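Local coordinates for protein 3'-5' exonuclease crn-4 (Caenorhabditis elegans, PDB 5DK5) that degrades RNA and DNA from the 3' end as a metal-dependent DEDDh exonuclease and takes part in apoptotic DNA breakdown, at residues C16-L21 / V212-L217; I129-M134 / L250-T255; P142-Q147 / E265-C270; R146-L151 / E216-C221. All blocks are in the same frame, centred on the assembly; numbering follows the deposited sequence.

Contact 1: residues C16-L21 / V212-L217; sequences CPFDTL and VTVNEL
C16, P17 and F18 meet V212, T213 and V214 almost one for one, the first through the oxygen of V212 and the next two pairs carbon to carbon. C16 CA makes a CA-H...O contact with V212 O (3.6 Å), while C16 SG stands 3.5 Å from that same V212 O. Next to it the P17 ring crosses the T213 side chain at a slant, P17 CG lying 3.6 Å from T213 CG2. The F18 ring then reaches V214 with its far end, F18 CZ to V214 CG2 being 3.7 Å. L21 comes back to V212 more loosely, its CD1 4.4 Å from V212 CG1. C16 to F18 and V212 to V214 come just before strands 20-28 and 216-219 of the mixed sheet of the RNase H-like exonuclease fold, so the contact ties the entry of the first strand to that of a late one; N215 and E216, both facing Y148, form a classic beta bulge where the late strand starts. The SG of C16, anti to its own backbone N (chi1 179°), accepts a bond from F18 N at 3.5 Å and lies in the plane of the F18 ring at its edge. With an alanine here, F18 N would probably lose this acceptor and the turn carrying the ring would be held less firmly. Further out, A117 of strand 116-120 touches both F18 and V214, and L202 of helix 191-207 packs on L21 and V212.

Contact 2: residues I129-M134 / L250-T255; sequences IAQYQM and LPLVVT
The backbones of helix 124-136 and of the chain leading into strand 253-256 stay well apart, Y132 and L250 being closest at 7.2 Å between CA atoms, and side chains fill the interval. Q131 does most of the work. Its chain runs extended beyond CG (chi2 -171°), carrying the amide to the backbone of L252, where it makes two bonds with one residue: L252 N donates to Q131 OE1 at a short 2.6 Å, and Q131 NE2 donates to L252 O at 3.2 Å. The donor L252 N is tilted 21° from the plane of the side-chain carbonyl. Here the chain has just left helix 239-249, with L250 its first non-helical residue, and is about to become an edge strand of the RNase H-like sheet within this chain. P251 CD, 3.3 Å from Q131 OE1, and the CB of L252 press on the same oxygen. Q131 NE2 also bonds W127 O one helical turn back, which fixes the rotation of the amide. A leucine in place of Q131 would probably leave L252 N and O without these mates inside the buried interface. Y132 offers a ring edge to L250, with Y132 CD1 4.3 Å from L250 CD2. The tyrosine hydroxyl bonds F301 O.

Contact 3: residues P142-Q147 / E265-C270; sequences PAFFRQ and EMYGVC. With ZN (zinc ion), chain I.
Y267 lays the outer end of its ring against A143, with Y267 CZ 3.5 Å from A143 CB, and so fits the loop before strand 147-150 to the loop that brings C270 to the Cys4 zinc site. The peptide between Y267 and G268 is cis, and G268 comes so close to A143 (CA to CA 5.1 Å) that a beta carbon on G268 would probably collide with A143 CB. The F144 side chain runs alongside Y267 in the same direction, and Y267 OH meets the F144 ring edge 3.6 Å from F144 CD2. Q147 meets the edge of the Y267 ring, nearly perpendicular to the tyrosine side chain, its amide turned 71° from the ring plane and Q147 OE1 3.6 Å from Y267 CD2. Q147 NE2 gives a bond to a water that in turn makes a weak one to M266 O. R146, whose NH2 bonds L218 O, also brings that NH2 to 3.5 Å from C270 SG, the sulfur that binds zinc at 2.3 Å.

Contact 4: residues R146-L151 / E216-C221; sequences RQYINL and ELLTCC. With ZN (zinc ion), chain I; IPA (isopropyl alcohol), chain L.
Y148 and E216 form a hydrogen-bonded antiparallel pair, and their side chains fold together on one side of the sheet. With chi1 at 60°, CG of Y148 sits between its backbone N and carbonyl carbon, which sets one ring face against E216 CB, 4.1 Å from the centroid, a CH-pi contact. Y148 OH donates to E216 OE1, though the modelled 2.4 Å is short enough to make the exact length doubtful. The other carboxylate oxygen, OE2, is approached from above its plane by N150 ND2 at 2.9 Å, and a weak, long ion pair to R123 may help balance the buried charge. N150 ND2 also donates to O2 of an isopropyl alcohol, probably from the crystallisation liquor, while its OD1 caps helix 151-161. On the opposite side, Q147 CB packs on L217 CD2 at 3.6 Å. R146 bends at chi3 (57°), turning its guanidinium side-on to L218 O, which lies in the guanidinium plane; R146 NE and NH2 both donate to it at 3.0 Å, from one face of its carbonyl plane. In this antiparallel pair of the RNase H-like sheet, strand 216-219 runs on to C220, whose SG binds zinc at 2.4 Å, while strand 147-150 starts beside that Cys4 site with R146.

Contacts 1 and 4 share E216 and L217 on strand 216-219 and are joined by N215 OD1, 2.8 Å from N150 N, probably a hydrogen bond. Contact 2 enters the same sheet from the other side of that strand, with T255 N 2.6 Å from L217 O and T255 OG1 2.7 Å from T219 OG1. Contacts 3 and 4, centres 8 Å apart, share R146 and Q147 and supply C270 and C220 to one zinc ion, completed by C273 and C280; the side chain of L252 in contact 2 is about 6 Å from the bound zinc ion. None of the four holds the magnesium-binding D25, E27 or D194; the magnesium ion is about 11 Å from the N150 side chain.

Contact 1: residues C16-L21 / V212-L217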
loop_
_atom_site.group_PDB
_atom_site.type_symbol
_atom_site.label_atom_id
_atom_site.label_comp_id
_atom_site.label_asym_id
_atom_site.label_seq_id
_atom_site.Cartn_x
_atom_site.Cartn_y
_atom_site.Cartn_z
ATOM N N CYS B 16 12.384 -24.113 -33.331
ATOM C CA CYS B 16 12.260 -24.118 -31.876
ATOM C C CYS B 16 12.299 -25.548 -31.335
ATOM O O CYS B 16 11.582 -26.414 -31.833
ATOM C CB CYS B 16 10.964 -23.428 -31.452
ATOM S SG CYS B 16 10.692 -23.392 -29.663
ATOM N N PRO B 17 13.130 -25.802 -30.308
ATOM C CA PRO B 17 13.272 -27.173 -29.805
ATOM C C PRO B 17 12.140 -27.615 -28.874
ATOM O O PRO B 17 12.155 -28.753 -28.404
ATOM C CB PRO B 17 14.598 -27.120 -29.051
ATOM C CG PRO B 17 14.653 -25.735 -28.522
ATOM C CD PRO B 17 13.995 -24.862 -29.568
ATOM N N PHE B 18 11.185 -26.728 -28.610
ATOM C CA PHE B 18 10.047 -27.039 -27.747
ATOM C C PHE B 18 8.778 -27.209 -28.576
ATOM O O PHE B 18 8.541 -26.456 -29.518
ATOM C CB PHE B 18 9.843 -25.938 -26.703
ATOM C CG PHE B 18 11.041 -25.703 -25.828
ATOM C CD1 PHE B 18 11.236 -26.455 -24.684
ATOM C CD2 PHE B 18 11.970 -24.729 -26.150
ATOM C CE1 PHE B 18 12.337 -26.243 -23.877
ATOM C CE2 PHE B 18 13.073 -24.511 -25.346
ATOM C CZ PHE B 18 13.256 -25.269 -24.209
ATOM N N ASP B 19 7.969 -28.204 -28.225
ATOM C CA ASP B 19 6.681 -28.408 -28.884
ATOM C C ASP B 19 5.610 -27.489 -28.296
ATOM O O ASP B 19 4.569 -27.264 -28.914
ATOM C CB ASP B 19 6.243 -29.869 -28.764
ATOM C CG ASP B 19 6.834 -30.746 -29.853
ATOM O OD1 ASP B 19 7.963 -30.462 -30.308
ATOM O OD2 ASP B 19 6.166 -31.723 -30.258
ATOM N N THR B 20 5.874 -26.965 -27.102
ATOM C CA THR B 20 4.934 -26.084 -26.416
ATOM C C THR B 20 5.649 -24.884 -25.802
ATOM O O THR B 20 6.686 -25.030 -25.155
ATOM C CB THR B 20 4.172 -26.828 -25.302
ATOM O OG1 THR B 20 3.545 -27.995 -25.843
ATOM C CG2 THR B 20 3.108 -25.930 -24.676
ATOM N N LEU B 21 5.083 -23.700 -26.018
ATOM C CA LEU B 21 5.575 -22.473 -25.403
ATOM C C LEU B 21 4.458 -21.787 -24.622
ATOM O O LEU B 21 3.390 -21.503 -25.163
ATOM C CB LEU B 21 6.137 -21.523 -26.462
ATOM C CG LEU B 21 7.374 -22.004 -27.222
ATOM C CD1 LEU B 21 7.738 -21.012 -28.311
ATOM C CD2 LEU B 21 8.550 -22.215 -26.275
ATOM N N VAL B 212 13.449 -18.958 -32.212
ATOM C CA VAL B 212 13.069 -18.781 -30.816
ATOM C C VAL B 212 13.539 -19.944 -29.945
ATOM O O VAL B 212 13.223 -21.103 -30.212
ATOM C CB VAL B 212 11.539 -18.625 -30.681
ATOM C CG1 VAL B 212 11.144 -18.367 -29.235
ATOM C CG2 VAL B 212 11.047 -17.493 -31.577
ATOM N N THR B 213 14.303 -19.618 -28.906
ATOM C CA THR B 213 14.825 -20.608 -27.969
ATOM C C THR B 213 15.105 -19.952 -26.620
ATOM O O THR B 213 15.119 -18.728 -26.513
ATOM C CB THR B 213 16.129 -21.254 -28.483
ATOM O OG1 THR B 213 16.065 -21.417 -29.905
ATOM C CG2 THR B 213 16.363 -22.609 -27.830
ATOM N N VAL B 214 15.323 -20.770 -25.593
ATOM C CA VAL B 214 15.805 -20.281 -24.304
ATOM C C VAL B 214 17.091 -19.479 -24.500
ATOM O O VAL B 214 18.087 -20.007 -24.995
ATOM C CB VAL B 214 16.061 -21.447 -23.319
ATOM C CG1 VAL B 214 16.816 -20.972 -22.075
ATOM C CG2 VAL B 214 14.745 -22.116 -22.927
ATOM N N ASN B 215 17.058 -18.205 -24.114
ATOM C CA ASN B 215 18.208 -17.317 -24.266
ATOM C C ASN B 215 18.659 -16.696 -22.944
ATOM O O ASN B 215 19.646 -15.961 -22.902
ATOM C CB ASN B 215 17.890 -16.210 -25.276
ATOM C CG ASN B 215 16.606 -15.473 -24.951
ATOM O OD1 ASN B 215 16.002 -15.677 -23.899
ATOM N ND2 ASN B 215 16.185 -14.600 -25.859
ATOM N N GLU B 216 17.933 -16.993 -21.869
ATOM C CA GLU B 216 18.297 -16.514 -20.539
ATOM C C GLU B 216 18.147 -17.614 -19.495
ATOM O O GLU B 216 17.181 -18.380 -19.515
ATOM C CB GLU B 216 17.447 -15.300 -20.151
ATOM C CG GLU B 216 17.807 -14.032 -20.917
ATOM C CD GLU B 216 17.177 -12.782 -20.327
ATOM O OE1 GLU B 216 16.425 -12.895 -19.337
ATOM O OE2 GLU B 216 17.437 -11.680 -20.857
ATOM N N LEU B 217 19.123 -17.682 -18.593
ATOM C CA LEU B 217 19.133 -18.654 -17.507
ATOM C C LEU B 217 19.349 -17.938 -16.179
ATOM O O LEU B 217 19.965 -16.874 -16.137
ATOM C CB LEU B 217 20.233 -19.696 -17.716
ATOM C CG LEU B 217 20.338 -20.353 -19.093
ATOM C CD1 LEU B 217 21.670 -21.071 -19.220
ATOM C CD2 LEU B 217 19.188 -21.315 -19.322
#

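Contact 2: residues I129-M134 / L250-T255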
loop_
_atom_site.group_PDB
_atom_site.type_symbol
_atom_site.label_atom_id
_atom_site.label_comp_id
_atom_site.label_asym_id
_atom_site.label_seq_id
_atom_site.Cartn_x
_atom_site.Cartn_y
_atom_site.Cartn_z
ATOM N N ILE B 129 10.167 -10.512 -10.466
ATOM C CA ILE B 129 8.850 -10.711 -9.866
ATOM C C ILE B 129 8.688 -12.113 -9.290
ATOM O O ILE B 129 8.312 -12.270 -8.128
ATOM C CB ILE B 129 7.730 -10.442 -10.892
ATOM C CG1 ILE B 129 7.746 -8.962 -11.286
ATOM C CG2 ILE B 129 6.359 -10.848 -10.330
ATOM C CD1 ILE B 129 6.758 -8.578 -12.375
ATOM N N ALA B 130 8.962 -13.132 -10.098
ATOM C CA ALA B 130 8.828 -14.502 -9.627
ATOM C C ALA B 130 9.775 -14.742 -8.459
ATOM O O ALA B 130 9.351 -15.172 -7.391
ATOM C CB ALA B 130 9.095 -15.492 -10.746
ATOM N N GLN B 131 11.052 -14.430 -8.654
ATOM C CA GLN B 131 12.069 -14.686 -7.635
ATOM C C GLN B 131 11.713 -14.052 -6.286
ATOM O O GLN B 131 11.848 -14.685 -5.237
ATOM C CB GLN B 131 13.432 -14.172 -8.105
ATOM C CG GLN B 131 14.583 -15.089 -7.742
ATOM C CD GLN B 131 15.943 -14.474 -8.008
ATOM O OE1 GLN B 131 16.903 -14.738 -7.285
ATOM N NE2 GLN B 131 16.037 -13.657 -9.052
ATOM N N TYR B 132 11.253 -12.805 -6.316
ATOM C CA TYR B 132 10.934 -12.081 -5.088
ATOM C C TYR B 132 9.692 -12.656 -4.413
ATOM O O TYR B 132 9.658 -12.810 -3.191
ATOM C CB TYR B 132 10.727 -10.595 -5.377
ATOM C CG TYR B 132 10.567 -9.759 -4.129
ATOM C CD1 TYR B 132 11.671 -9.390 -3.376
ATOM C CD2 TYR B 132 9.315 -9.342 -3.703
ATOM C CE1 TYR B 132 11.534 -8.628 -2.234
ATOM C CE2 TYR B 132 9.167 -8.576 -2.562
ATOM C CZ TYR B 132 10.280 -8.223 -1.833
ATOM O OH TYR B 132 10.137 -7.463 -0.694
ATOM N N GLN B 133 8.676 -12.968 -5.211
ATOM C CA GLN B 133 7.446 -13.549 -4.688
ATOM C C GLN B 133 7.714 -14.922 -4.074
ATOM O O GLN B 133 7.113 -15.282 -3.060
ATOM C CB GLN B 133 6.392 -13.657 -5.793
ATOM C CG GLN B 133 5.054 -14.226 -5.340
ATOM C CD GLN B 133 4.373 -13.361 -4.300
ATOM O OE1 GLN B 133 3.905 -12.261 -4.598
ATOM N NE2 GLN B 133 4.314 -13.854 -3.068
ATOM N N MET B 134 8.619 -15.681 -4.687
ATOM C CA MET B 134 8.986 -16.999 -4.175
ATOM C C MET B 134 9.614 -16.874 -2.791
ATOM O O MET B 134 9.412 -17.728 -1.930
ATOM C CB MET B 134 9.959 -17.709 -5.122
ATOM C CG MET B 134 9.357 -18.173 -6.446
ATOM S SD MET B 134 7.967 -19.300 -6.312
ATOM C CE MET B 134 7.588 -19.504 -8.047
ATOM N N LEU B 250 18.627 -9.946 -4.956
ATOM C CA LEU B 250 18.090 -11.242 -5.353
ATOM C C LEU B 250 19.225 -12.253 -5.524
ATOM O O LEU B 250 20.256 -11.930 -6.116
ATOM C CB LEU B 250 17.285 -11.117 -6.645
ATOM C CG LEU B 250 16.051 -10.217 -6.559
ATOM C CD1 LEU B 250 15.474 -9.968 -7.940
ATOM C CD2 LEU B 250 14.995 -10.828 -5.647
ATOM N N PRO B 251 19.045 -13.480 -5.002
ATOM C CA PRO B 251 20.125 -14.478 -5.053
ATOM C C PRO B 251 20.500 -14.937 -6.462
ATOM O O PRO B 251 21.688 -15.098 -6.741
ATOM C CB PRO B 251 19.560 -15.652 -4.241
ATOM C CG PRO B 251 18.089 -15.455 -4.240
ATOM C CD PRO B 251 17.877 -13.980 -4.257
ATOM N N LEU B 252 19.514 -15.152 -7.328
ATOM C CA LEU B 252 19.784 -15.644 -8.677
ATOM C C LEU B 252 19.931 -14.500 -9.675
ATOM O O LEU B 252 19.183 -13.523 -9.640
ATOM C CB LEU B 252 18.683 -16.603 -9.139
ATOM C CG LEU B 252 18.446 -17.833 -8.258
ATOM C CD1 LEU B 252 17.370 -18.722 -8.863
ATOM C CD2 LEU B 252 19.729 -18.624 -8.038
ATOM N N VAL B 253 20.904 -14.653 -10.568
ATOM C CA VAL B 253 21.253 -13.643 -11.559
ATOM C C VAL B 253 20.930 -14.133 -12.969
ATOM O O VAL B 253 21.010 -15.328 -13.252
ATOM C CB VAL B 253 22.756 -13.279 -11.452
ATOM C CG1 VAL B 253 23.359 -12.912 -12.812
ATOM C CG2 VAL B 253 22.956 -12.155 -10.448
ATOM N N VAL B 254 20.569 -13.204 -13.849
ATOM C CA VAL B 254 20.325 -13.532 -15.247
ATOM C C VAL B 254 21.643 -13.837 -15.948
ATOM O O VAL B 254 22.591 -13.054 -15.877
ATOM C CB VAL B 254 19.604 -12.386 -15.989
ATOM C CG1 VAL B 254 19.548 -12.656 -17.497
ATOM C CG2 VAL B 254 18.204 -12.194 -15.436
ATOM N N THR B 255 21.691 -14.983 -16.620
ATOM C CA THR B 255 22.860 -15.386 -17.392
ATOM C C THR B 255 22.466 -15.647 -18.837
ATOM O O THR B 255 21.708 -16.570 -19.130
ATOM C CB THR B 255 23.522 -16.648 -16.811
ATOM O OG1 THR B 255 23.862 -16.423 -15.437
ATOM C CG2 THR B 255 24.780 -17.009 -17.584
#

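Contact 3: residues P142-Q147 / E265-C270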
loop_
_atom_site.group_PDB
_atom_site.type_symbol
_atom_site.label_atom_id
_atom_site.label_comp_id
_atom_site.label_asym_id
_atom_site.label_seq_id
_atom_site.Cartn_x
_atom_site.Cartn_y
_atom_site.Cartn_z
ATOM N N PRO B 142 11.411 -22.784 -8.977
ATOM C CA PRO B 142 11.320 -24.005 -9.787
ATOM C C PRO B 142 12.276 -24.010 -10.977
ATOM O O PRO B 142 12.702 -22.954 -11.445
ATOM C CB PRO B 142 9.864 -24.007 -10.260
ATOM C CG PRO B 142 9.476 -22.579 -10.276
ATOM C CD PRO B 142 10.219 -21.931 -9.141
ATOM N N ALA B 143 12.594 -25.204 -11.464
ATOM C CA ALA B 143 13.553 -25.361 -12.546
ATOM C C ALA B 143 13.067 -24.730 -13.847
ATOM O O ALA B 143 13.874 -24.275 -14.655
ATOM C CB ALA B 143 13.854 -26.834 -12.763
ATOM N N PHE B 144 11.752 -24.707 -14.051
ATOM C CA PHE B 144 11.194 -24.169 -15.291
ATOM C C PHE B 144 11.039 -22.644 -15.251
ATOM O O PHE B 144 10.604 -22.039 -16.232
ATOM C CB PHE B 144 9.844 -24.826 -15.617
ATOM C CG PHE B 144 8.886 -24.888 -14.460
ATOM C CD1 PHE B 144 8.243 -23.749 -14.006
ATOM C CD2 PHE B 144 8.607 -26.098 -13.844
ATOM C CE1 PHE B 144 7.353 -23.812 -12.949
ATOM C CE2 PHE B 144 7.718 -26.167 -12.788
ATOM C CZ PHE B 144 7.090 -25.024 -12.341
ATOM N N PHE B 145 11.394 -22.032 -14.123
ATOM C CA PHE B 145 11.466 -20.575 -14.022
ATOM C C PHE B 145 12.915 -20.081 -14.069
ATOM O O PHE B 145 13.162 -18.874 -14.110
ATOM C CB PHE B 145 10.803 -20.074 -12.730
ATOM C CG PHE B 145 9.295 -19.963 -12.796
ATOM C CD1 PHE B 145 8.591 -20.251 -13.956
ATOM C CD2 PHE B 145 8.585 -19.544 -11.683
ATOM C CE1 PHE B 145 7.210 -20.133 -13.997
ATOM C CE2 PHE B 145 7.206 -19.423 -11.718
ATOM C CZ PHE B 145 6.519 -19.717 -12.875
ATOM N N ARG B 146 13.870 -21.009 -14.055
ATOM C CA ARG B 146 15.286 -20.653 -14.081
ATOM C C ARG B 146 15.871 -20.810 -15.487
ATOM O O ARG B 146 17.072 -20.632 -15.701
ATOM C CB ARG B 146 16.062 -21.499 -13.071
ATOM C CG ARG B 146 15.747 -21.134 -11.624
ATOM C CD ARG B 146 16.633 -21.866 -10.633
ATOM N NE ARG B 146 18.052 -21.631 -10.883
ATOM C CZ ARG B 146 19.028 -21.974 -10.048
ATOM N NH1 ARG B 146 18.744 -22.564 -8.894
ATOM N NH2 ARG B 146 20.291 -21.719 -10.364
ATOM N N GLN B 147 15.009 -21.153 -16.439
ATOM C CA GLN B 147 15.335 -21.055 -17.855
ATOM C C GLN B 147 14.086 -20.590 -18.588
ATOM O O GLN B 147 12.982 -21.046 -18.292
ATOM C CB GLN B 147 15.834 -22.391 -18.412
ATOM C CG GLN B 147 14.820 -23.532 -18.355
ATOM C CD GLN B 147 15.227 -24.722 -19.206
ATOM O OE1 GLN B 147 14.391 -25.335 -19.872
ATOM N NE2 GLN B 147 16.513 -25.057 -19.188
ATOM N N GLU B 265 18.846 -30.883 -22.133
ATOM C CA GLU B 265 19.340 -31.605 -20.966
ATOM C C GLU B 265 19.893 -30.660 -19.904
ATOM O O GLU B 265 20.304 -31.097 -18.829
ATOM C CB GLU B 265 20.420 -32.611 -21.371
ATOM C CG GLU B 265 21.640 -31.989 -22.048
ATOM C CD GLU B 265 22.781 -32.975 -22.232
ATOM O OE1 GLU B 265 22.892 -33.923 -21.426
ATOM O OE2 GLU B 265 23.570 -32.799 -23.186
ATOM N N MET B 266 19.912 -29.365 -20.208
ATOM C CA MET B 266 20.341 -28.366 -19.236
ATOM C C MET B 266 19.282 -28.190 -18.153
ATOM O O MET B 266 19.583 -27.726 -17.053
ATOM C CB MET B 266 20.622 -27.028 -19.920
ATOM C CG MET B 266 21.887 -27.019 -20.768
ATOM S SD MET B 266 22.024 -25.587 -21.858
ATOM C CE MET B 266 21.271 -24.291 -20.869
ATOM N N TYR B 267 18.043 -28.560 -18.468
ATOM C CA TYR B 267 16.978 -28.576 -17.473
ATOM C C TYR B 267 17.152 -29.821 -16.596
ATOM O O TYR B 267 17.268 -30.910 -17.153
ATOM C CB TYR B 267 15.602 -28.586 -18.151
ATOM C CG TYR B 267 14.439 -28.565 -17.178
ATOM C CD1 TYR B 267 14.056 -29.712 -16.493
ATOM C CD2 TYR B 267 13.727 -27.397 -16.944
ATOM C CE1 TYR B 267 13.004 -29.694 -15.601
ATOM C CE2 TYR B 267 12.669 -27.370 -16.055
ATOM C CZ TYR B 267 12.311 -28.522 -15.388
ATOM O OH TYR B 267 11.258 -28.505 -14.500
ATOM N N GLY B 268 17.182 -29.721 -15.261
ATOM C CA GLY B 268 17.128 -28.497 -14.471
ATOM C C GLY B 268 18.384 -28.392 -13.623
ATOM O O GLY B 268 18.350 -28.575 -12.407
ATOM N N VAL B 269 19.502 -28.119 -14.286
ATOM C CA VAL B 269 20.799 -27.997 -13.630
ATOM C C VAL B 269 21.316 -26.573 -13.755
ATOM O O VAL B 269 21.337 -26.005 -14.847
ATOM C CB VAL B 269 21.829 -28.967 -14.241
ATOM C CG1 VAL B 269 23.183 -28.810 -13.563
ATOM C CG2 VAL B 269 21.337 -30.404 -14.127
ATOM N N CYS B 270 21.728 -25.995 -12.632
ATOM C CA CYS B 270 22.284 -24.650 -12.636
ATOM C C CYS B 270 23.527 -24.615 -13.510
ATOM O O CYS B 270 24.421 -25.448 -13.367
ATOM C CB CYS B 270 22.621 -24.189 -11.218
ATOM S SG CYS B 270 23.550 -22.642 -11.178
HETATM ZN ZN ZN I . 23.982 -22.629 -8.933
HETATM O O HOH W 1 18.368 -24.696 -17.475
#

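Contact 4: residues R146-L151 / E216-C221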
loop_
_atom_site.group_PDB
_atom_site.type_symbol
_atom_site.label_atom_id
_atom_site.label_comp_id
_atom_site.label_asym_id
_atom_site.label_seq_id
_atom_site.Cartn_x
_atom_site.Cartn_y
_atom_site.Cartn_z
ATOM N N ARG B 146 13.870 -21.009 -14.055
ATOM C CA ARG B 146 15.286 -20.653 -14.081
ATOM C C ARG B 146 15.871 -20.810 -15.487
ATOM O O ARG B 146 17.072 -20.632 -15.701
ATOM C CB ARG B 146 16.062 -21.499 -13.071
ATOM C CG ARG B 146 15.747 -21.134 -11.624
ATOM C CD ARG B 146 16.633 -21.866 -10.633
ATOM N NE ARG B 146 18.052 -21.631 -10.883
ATOM C CZ ARG B 146 19.028 -21.974 -10.048
ATOM N NH1 ARG B 146 18.744 -22.564 -8.894
ATOM N NH2 ARG B 146 20.291 -21.719 -10.364
ATOM N N GLN B 147 15.009 -21.153 -16.439
ATOM C CA GLN B 147 15.335 -21.055 -17.855
ATOM C C GLN B 147 14.086 -20.590 -18.588
ATOM O O GLN B 147 12.982 -21.046 -18.292
ATOM C CB GLN B 147 15.834 -22.391 -18.412
ATOM C CG GLN B 147 14.820 -23.532 -18.355
ATOM C CD GLN B 147 15.227 -24.722 -19.206
ATOM O OE1 GLN B 147 14.391 -25.335 -19.872
ATOM N NE2 GLN B 147 16.513 -25.057 -19.188
ATOM N N TYR B 148 14.251 -19.667 -19.526
ATOM C CA TYR B 148 13.102 -19.105 -20.222
ATOM C C TYR B 148 13.513 -18.351 -21.478
ATOM O O TYR B 148 14.699 -18.223 -21.781
ATOM C CB TYR B 148 12.322 -18.175 -19.291
ATOM C CG TYR B 148 13.129 -17.006 -18.781
ATOM C CD1 TYR B 148 13.867 -17.106 -17.609
ATOM C CD2 TYR B 148 13.150 -15.801 -19.468
ATOM C CE1 TYR B 148 14.606 -16.038 -17.138
ATOM C CE2 TYR B 148 13.885 -14.728 -19.007
ATOM C CZ TYR B 148 14.610 -14.852 -17.841
ATOM O OH TYR B 148 15.347 -13.788 -17.374
ATOM N N ILE B 149 12.511 -17.855 -22.196
ATOM C CA ILE B 149 12.723 -17.143 -23.447
ATOM C C ILE B 149 12.381 -15.667 -23.297
ATOM O O ILE B 149 11.215 -15.300 -23.152
ATOM C CB ILE B 149 11.876 -17.750 -24.582
ATOM C CG1 ILE B 149 12.184 -19.248 -24.711
ATOM C CG2 ILE B 149 12.132 -17.005 -25.895
ATOM C CD1 ILE B 149 11.466 -19.956 -25.841
ATOM N N ASN B 150 13.409 -14.826 -23.325
ATOM C CA ASN B 150 13.220 -13.383 -23.363
ATOM C C ASN B 150 12.944 -12.968 -24.802
ATOM O O ASN B 150 13.861 -12.877 -25.618
ATOM C CB ASN B 150 14.449 -12.663 -22.809
ATOM C CG ASN B 150 14.226 -11.175 -22.623
ATOM O OD1 ASN B 150 13.451 -10.549 -23.347
ATOM N ND2 ASN B 150 14.911 -10.598 -21.646
ATOM N N LEU B 151 11.674 -12.727 -25.112
ATOM C CA LEU B 151 11.264 -12.494 -26.491
ATOM C C LEU B 151 11.815 -11.182 -27.037
ATOM O O LEU B 151 12.073 -11.062 -28.235
ATOM C CB LEU B 151 9.738 -12.499 -26.602
ATOM C CG LEU B 151 9.184 -12.611 -28.025
ATOM C CD1 LEU B 151 9.514 -13.965 -28.627
ATOM C CD2 LEU B 151 7.685 -12.380 -28.038
ATOM N N GLU B 216 17.933 -16.993 -21.869
ATOM C CA GLU B 216 18.297 -16.514 -20.539
ATOM C C GLU B 216 18.147 -17.614 -19.495
ATOM O O GLU B 216 17.181 -18.380 -19.515
ATOM C CB GLU B 216 17.447 -15.300 -20.151
ATOM C CG GLU B 216 17.807 -14.032 -20.917
ATOM C CD GLU B 216 17.177 -12.782 -20.327
ATOM O OE1 GLU B 216 16.425 -12.895 -19.337
ATOM O OE2 GLU B 216 17.437 -11.680 -20.857
ATOM N N LEU B 217 19.123 -17.682 -18.593
ATOM C CA LEU B 217 19.133 -18.654 -17.507
ATOM C C LEU B 217 19.349 -17.938 -16.179
ATOM O O LEU B 217 19.965 -16.874 -16.137
ATOM C CB LEU B 217 20.233 -19.696 -17.716
ATOM C CG LEU B 217 20.338 -20.353 -19.093
ATOM C CD1 LEU B 217 21.670 -21.071 -19.220
ATOM C CD2 LEU B 217 19.188 -21.315 -19.322
ATOM N N LEU B 218 18.841 -18.527 -15.101
ATOM C CA LEU B 218 19.063 -18.002 -13.759
ATOM C C LEU B 218 20.077 -18.862 -13.014
ATOM O O LEU B 218 19.835 -20.043 -12.755
ATOM C CB LEU B 218 17.747 -17.934 -12.982
ATOM C CG LEU B 218 16.677 -16.981 -13.522
ATOM C CD1 LEU B 218 15.518 -16.891 -12.537
ATOM C CD2 LEU B 218 17.244 -15.592 -13.807
ATOM N N THR B 219 21.215 -18.256 -12.682
ATOM C CA THR B 219 22.302 -18.947 -11.995
ATOM C C THR B 219 22.546 -18.332 -10.620
ATOM O O THR B 219 22.073 -17.234 -10.330
ATOM C CB THR B 219 23.606 -18.894 -12.809
ATOM O OG1 THR B 219 24.001 -17.529 -12.999
ATOM C CG2 THR B 219 23.419 -19.560 -14.166
ATOM N N CYS B 220 23.304 -19.040 -9.788
ATOM C CA CYS B 220 23.477 -18.664 -8.388
ATOM C C CYS B 220 24.603 -17.661 -8.149
ATOM O O CYS B 220 24.690 -17.072 -7.072
ATOM C CB CYS B 220 23.743 -19.912 -7.545
ATOM S SG CYS B 220 25.225 -20.833 -8.038
ATOM N N CYS B 221 25.468 -17.474 -9.141
ATOM C CA CYS B 221 26.662 -16.655 -8.953
ATOM C C CYS B 221 27.113 -15.963 -10.234
ATOM O O CYS B 221 26.869 -16.447 -11.339
ATOM C CB CYS B 221 27.802 -17.517 -8.402
ATOM S SG CYS B 221 29.339 -16.622 -8.091
HETATM ZN ZN ZN I . 23.982 -22.629 -8.933
HETATM C C1 IPA L . 15.529 -6.608 -22.431
HETATM C C2 IPA L . 14.522 -6.689 -21.306
HETATM C C3 IPA L . 14.344 -5.325 -20.674
HETATM O O2 IPA L . 14.998 -7.587 -20.333
#